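Local coordinates for L-ornithine N(5)-monooxygenase (Pseudomonas aeruginosa, PDB 3S5W), which catalyses the NADPH- and FAD-dependent hydroxylation of L-ornithine to N(5)-hydroxyornithine, the first step in making the hydroxamate siderophore pyoverdin, at residues L184-Q196 and D367-L379. Sequence-based numbering, arbitrary orientation.
With NAP (NADP nicotinamide-adenine-dinucleotide phosphate), chain F.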
# COMPACT_ATOMS: atom_id res chain seq x y z
N LEU A 184 -0.01 -6.69 20.18
CA LEU A 184 -0.21 -5.63 19.20
C LEU A 184 0.15 -6.13 17.81
O LEU A 184 1.16 -6.82 17.64
CB LEU A 184 0.70 -4.45 19.52
CG LEU A 184 0.59 -3.15 18.71
CD1 LEU A 184 -0.71 -2.37 18.97
CD2 LEU A 184 1.79 -2.27 19.03
N VAL A 185 -0.64 -5.73 16.82
CA VAL A 185 -0.24 -5.98 15.42
C VAL A 185 -0.23 -4.63 14.66
O VAL A 185 -1.21 -3.92 14.65
CB VAL A 185 -1.06 -7.12 14.74
CG1 VAL A 185 -2.55 -6.80 14.71
CG2 VAL A 185 -0.54 -7.42 13.31
N VAL A 186 0.92 -4.28 14.11
CA VAL A 186 1.11 -2.98 13.47
C VAL A 186 1.06 -3.14 11.94
O VAL A 186 1.99 -3.67 11.35
CB VAL A 186 2.47 -2.35 13.88
CG1 VAL A 186 2.66 -1.02 13.21
CG2 VAL A 186 2.51 -2.13 15.43
N SER A 187 -0.03 -2.67 11.33
CA SER A 187 -0.25 -2.81 9.86
C SER A 187 -0.74 -1.51 9.21
O SER A 187 -1.85 -1.47 8.66
CB SER A 187 -1.26 -3.92 9.61
OG SER A 187 -0.89 -5.09 10.32
N PRO A 188 0.05 -0.42 9.33
CA PRO A 188 -0.45 0.89 8.93
C PRO A 188 -0.22 1.27 7.45
O PRO A 188 -0.57 2.38 7.04
CB PRO A 188 0.32 1.85 9.84
CG PRO A 188 1.69 1.18 9.94
CD PRO A 188 1.37 -0.32 9.98
N GLY A 189 0.39 0.37 6.68
CA GLY A 189 0.64 0.62 5.27
C GLY A 189 1.86 1.51 5.09
O GLY A 189 2.54 1.81 6.07
N GLY A 190 2.11 1.97 3.86
CA GLY A 190 3.28 2.80 3.61
C GLY A 190 3.01 4.30 3.78
O GLY A 190 1.87 4.74 3.89
N THR A 191 4.07 5.09 3.75
CA THR A 191 3.92 6.52 3.75
C THR A 191 4.44 7.07 2.42
O THR A 191 5.45 6.57 1.88
CB THR A 191 4.66 7.15 4.96
OG1 THR A 191 6.05 6.94 4.81
CG2 THR A 191 4.21 6.46 6.26
N PRO A 192 3.76 8.11 1.90
CA PRO A 192 4.11 8.68 0.61
C PRO A 192 5.59 9.09 0.55
O PRO A 192 6.08 9.78 1.45
CB PRO A 192 3.20 9.92 0.52
CG PRO A 192 1.99 9.57 1.38
CD PRO A 192 2.53 8.69 2.48
N ARG A 193 6.30 8.63 -0.48
CA ARG A 193 7.68 9.06 -0.70
C ARG A 193 7.71 10.39 -1.44
O ARG A 193 7.14 10.52 -2.52
CB ARG A 193 8.43 8.00 -1.52
CG ARG A 193 9.89 8.37 -1.81
CD ARG A 193 10.53 7.44 -2.83
NE ARG A 193 10.81 6.13 -2.26
CZ ARG A 193 10.39 4.98 -2.77
NH1 ARG A 193 9.63 4.95 -3.87
NH2 ARG A 193 10.72 3.86 -2.16
N ILE A 194 8.40 11.39 -0.87
CA ILE A 194 8.47 12.73 -1.45
C ILE A 194 9.94 12.98 -1.83
O ILE A 194 10.79 12.96 -0.93
CB ILE A 194 8.02 13.81 -0.40
CG1 ILE A 194 6.64 13.47 0.20
CG2 ILE A 194 8.02 15.23 -1.01
CD1 ILE A 194 5.48 13.37 -0.83
N PRO A 195 10.24 13.20 -3.14
CA PRO A 195 11.65 13.54 -3.46
C PRO A 195 12.05 14.83 -2.72
O PRO A 195 11.22 15.72 -2.51
CB PRO A 195 11.62 13.82 -4.97
CG PRO A 195 10.45 12.98 -5.47
CD PRO A 195 9.41 13.19 -4.35
N GLN A 196 13.32 14.93 -2.32
CA GLN A 196 13.73 16.02 -1.45
C GLN A 196 13.42 17.40 -2.02
O GLN A 196 13.00 18.30 -1.29
CB GLN A 196 15.19 15.88 -0.99
CG GLN A 196 15.55 16.86 0.18
CD GLN A 196 15.74 18.30 -0.32
OE1 GLN A 196 16.13 18.50 -1.47
NE2 GLN A 196 15.49 19.29 0.55
N ASP A 367 0.65 24.21 -13.52
CA ASP A 367 -0.47 24.57 -12.69
C ASP A 367 -0.56 23.63 -11.49
O ASP A 367 -1.03 24.02 -10.42
CB ASP A 367 -1.76 24.54 -13.51
CG ASP A 367 -1.81 25.63 -14.57
OD1 ASP A 367 -1.73 25.34 -15.78
OD2 ASP A 367 -1.92 26.80 -14.18
N ALA A 368 -0.09 22.39 -11.68
CA ALA A 368 -0.07 21.37 -10.65
C ALA A 368 1.06 20.37 -10.90
O ALA A 368 1.52 20.19 -12.05
CB ALA A 368 -1.45 20.65 -10.56
N VAL A 369 1.55 19.77 -9.83
CA VAL A 369 2.57 18.73 -9.92
C VAL A 369 2.09 17.52 -9.09
O VAL A 369 1.87 17.61 -7.87
CB VAL A 369 3.97 19.20 -9.45
CG1 VAL A 369 4.99 18.06 -9.54
CG2 VAL A 369 4.43 20.47 -10.20
N ILE A 370 1.95 16.38 -9.76
CA ILE A 370 1.57 15.15 -9.11
C ILE A 370 2.84 14.32 -8.89
O ILE A 370 3.58 14.01 -9.84
CB ILE A 370 0.53 14.35 -9.96
CG1 ILE A 370 -0.67 15.26 -10.32
CG2 ILE A 370 0.15 13.00 -9.29
CD1 ILE A 370 -1.71 14.59 -11.27
N LEU A 371 3.08 13.96 -7.65
CA LEU A 371 4.20 13.10 -7.27
C LEU A 371 3.74 11.64 -7.26
O LEU A 371 3.12 11.20 -6.32
CB LEU A 371 4.75 13.52 -5.90
CG LEU A 371 5.11 15.01 -5.79
CD1 LEU A 371 5.61 15.35 -4.34
CD2 LEU A 371 6.16 15.35 -6.80
N ALA A 372 4.03 10.91 -8.34
CA ALA A 372 3.64 9.50 -8.43
C ALA A 372 4.89 8.69 -8.11
O ALA A 372 5.39 7.88 -8.93
CB ALA A 372 3.09 9.22 -9.85
N THR A 373 5.40 8.91 -6.90
CA THR A 373 6.79 8.54 -6.54
C THR A 373 6.81 7.41 -5.52
O THR A 373 7.87 7.07 -4.95
CB THR A 373 7.60 9.78 -6.05
OG1 THR A 373 6.79 10.54 -5.15
CG2 THR A 373 7.95 10.71 -7.23
N GLY A 374 5.63 6.80 -5.28
CA GLY A 374 5.60 5.58 -4.46
C GLY A 374 5.68 5.81 -2.96
O GLY A 374 5.34 6.88 -2.49
N TYR A 375 6.11 4.80 -2.21
CA TYR A 375 5.90 4.78 -0.74
C TYR A 375 7.15 4.26 -0.09
O TYR A 375 7.92 3.52 -0.71
CB TYR A 375 4.68 3.89 -0.33
CG TYR A 375 3.40 4.36 -0.94
CD1 TYR A 375 3.12 4.09 -2.29
CD2 TYR A 375 2.48 5.13 -0.22
CE1 TYR A 375 1.96 4.56 -2.89
CE2 TYR A 375 1.30 5.60 -0.82
CZ TYR A 375 1.05 5.29 -2.14
OH TYR A 375 -0.07 5.75 -2.74
N GLU A 376 7.36 4.69 1.15
CA GLU A 376 8.38 4.11 2.02
C GLU A 376 7.70 3.27 3.08
O GLU A 376 6.55 3.57 3.47
CB GLU A 376 9.22 5.22 2.68
CG GLU A 376 9.99 5.99 1.64
CD GLU A 376 10.68 7.22 2.18
OE1 GLU A 376 11.71 7.59 1.59
OE2 GLU A 376 10.21 7.82 3.18
N ARG A 377 8.42 2.26 3.56
CA ARG A 377 7.96 1.44 4.68
C ARG A 377 8.93 1.53 5.85
O ARG A 377 9.94 0.82 5.88
CB ARG A 377 7.82 -0.01 4.22
CG ARG A 377 6.75 -0.20 3.17
CD ARG A 377 5.41 -0.35 3.84
NE ARG A 377 4.36 -0.52 2.85
CZ ARG A 377 3.39 -1.41 2.97
NH1 ARG A 377 3.37 -2.25 3.97
NH2 ARG A 377 2.46 -1.50 2.04
N GLN A 378 8.62 2.40 6.80
CA GLN A 378 9.47 2.58 7.97
C GLN A 378 8.63 2.70 9.24
O GLN A 378 8.98 2.13 10.28
CB GLN A 378 10.35 3.83 7.81
CG GLN A 378 11.27 3.78 6.61
CD GLN A 378 12.12 5.03 6.47
OE1 GLN A 378 12.92 5.15 5.54
NE2 GLN A 378 11.95 5.96 7.40
N LEU A 379 7.53 3.43 9.16
CA LEU A 379 6.64 3.62 10.30
C LEU A 379 7.37 4.30 11.45
O LEU A 379 8.58 4.50 11.41
CB LEU A 379 6.07 2.28 10.76
CG LEU A 379 7.08 1.22 11.21
CD1 LEU A 379 7.90 1.73 12.39
CD2 LEU A 379 6.38 -0.08 11.56
PA NAP F . 7.02 2.61 -7.59
O1A NAP F . 6.95 1.40 -8.42
O2A NAP F . 7.93 2.51 -6.46
O5B NAP F . 7.28 3.82 -8.58
C5B NAP F . 7.91 4.92 -8.06
C4B NAP F . 8.21 5.78 -9.27
O4B NAP F . 8.63 7.00 -8.72
C3B NAP F . 9.38 5.20 -10.08
O3B NAP F . 9.15 5.61 -11.42
C2B NAP F . 10.56 5.97 -9.47
O2B NAP F . 11.58 6.19 -10.40
C1B NAP F . 9.92 7.34 -9.15
N9A NAP F . 10.70 8.02 -8.10
C8A NAP F . 10.89 7.59 -6.80
N7A NAP F . 11.68 8.48 -6.15
C5A NAP F . 12.01 9.44 -7.02
C6A NAP F . 12.82 10.57 -6.90
N6A NAP F . 13.44 10.84 -5.76
N1A NAP F . 12.98 11.38 -7.99
C2A NAP F . 12.37 11.13 -9.19
N3A NAP F . 11.57 10.00 -9.32
C4A NAP F . 11.41 9.17 -8.26
O3 NAP F . 5.56 3.07 -7.10
PN NAP F . 4.07 3.01 -7.77
O1N NAP F . 3.18 3.77 -6.82
O2N NAP F . 4.06 3.43 -9.21
O5D NAP F . 3.84 1.43 -7.59
C5D NAP F . 3.33 0.47 -8.49
C4D NAP F . 2.63 -0.47 -7.51
O4D NAP F . 1.49 -1.12 -7.99
C3D NAP F . 3.44 -1.61 -6.92
O3D NAP F . 4.54 -1.15 -6.18
C2D NAP F . 2.32 -2.29 -6.11
O2D NAP F . 2.17 -1.89 -4.76
C1D NAP F . 1.06 -1.91 -6.89
P2B NAP F . 12.95 5.34 -10.44
O1X NAP F . 13.84 6.25 -11.28
O2X NAP F . 12.55 4.04 -11.12
O3X NAP F . 13.42 5.09 -9.03
O HOH W 1 10.05 10.79 1.37
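Thr-191 and Glu-376 face each other as an antiparallel hydrogen-bonded pair: Thr-191 N donates to Glu-376 O (2.9 Å), and Glu-376 N returns a bond to Thr-191 O. Pro-192, which has no N-H to give, falls at the neighbouring non-hydrogen-bonded position opposite Tyr-375. Beyond it Arg-193 N appears to resume the pairing with Gly-374 O, whose place is less certain, and the hydroxyl of Thr-373 donates to Arg-193 O (OG1 to O, 2.7 Å); chi1 of 44° turns OG1 toward this acceptor.

The side chain of Arg-193 runs back over residues 373-376. With CG anti to the backbone N (chi1 180°) and a bend at chi3, its guanidinium brings NH1 to Thr-373 O (3.0 Å), the acceptor lying 19° out of the guanidinium plane. Tyr-375 O sits over one face of that group, while O2A of the NADP pyrophosphate lies at its edge without a hydrogen bond, where the positive charge probably helps balance the pyrophosphate. Glu-376 OE1 remains 4.2 Å from Arg-193 NE, too far for a salt bridge, though the opposite charges probably attract.

Flat against the backbone at Gly-189 and Gly-190, the Arg-377 guanidinium needs the room that Gly-190 leaves; Gly-189 suits its positive phi. Apolar contacts close both ends: Val-186 CG1 meets Leu-379 CD2, and the side chains of Ile-194 and Leu-371 cross at about a right angle (CD1 to CD1, 4.0 Å). Pro-195 packs its ring against the NADP adenine.

These paired strands bridge the FAD-side and NADP-side sheets, as in the two-dinucleotide-domain fold of class B flavin monooxygenases.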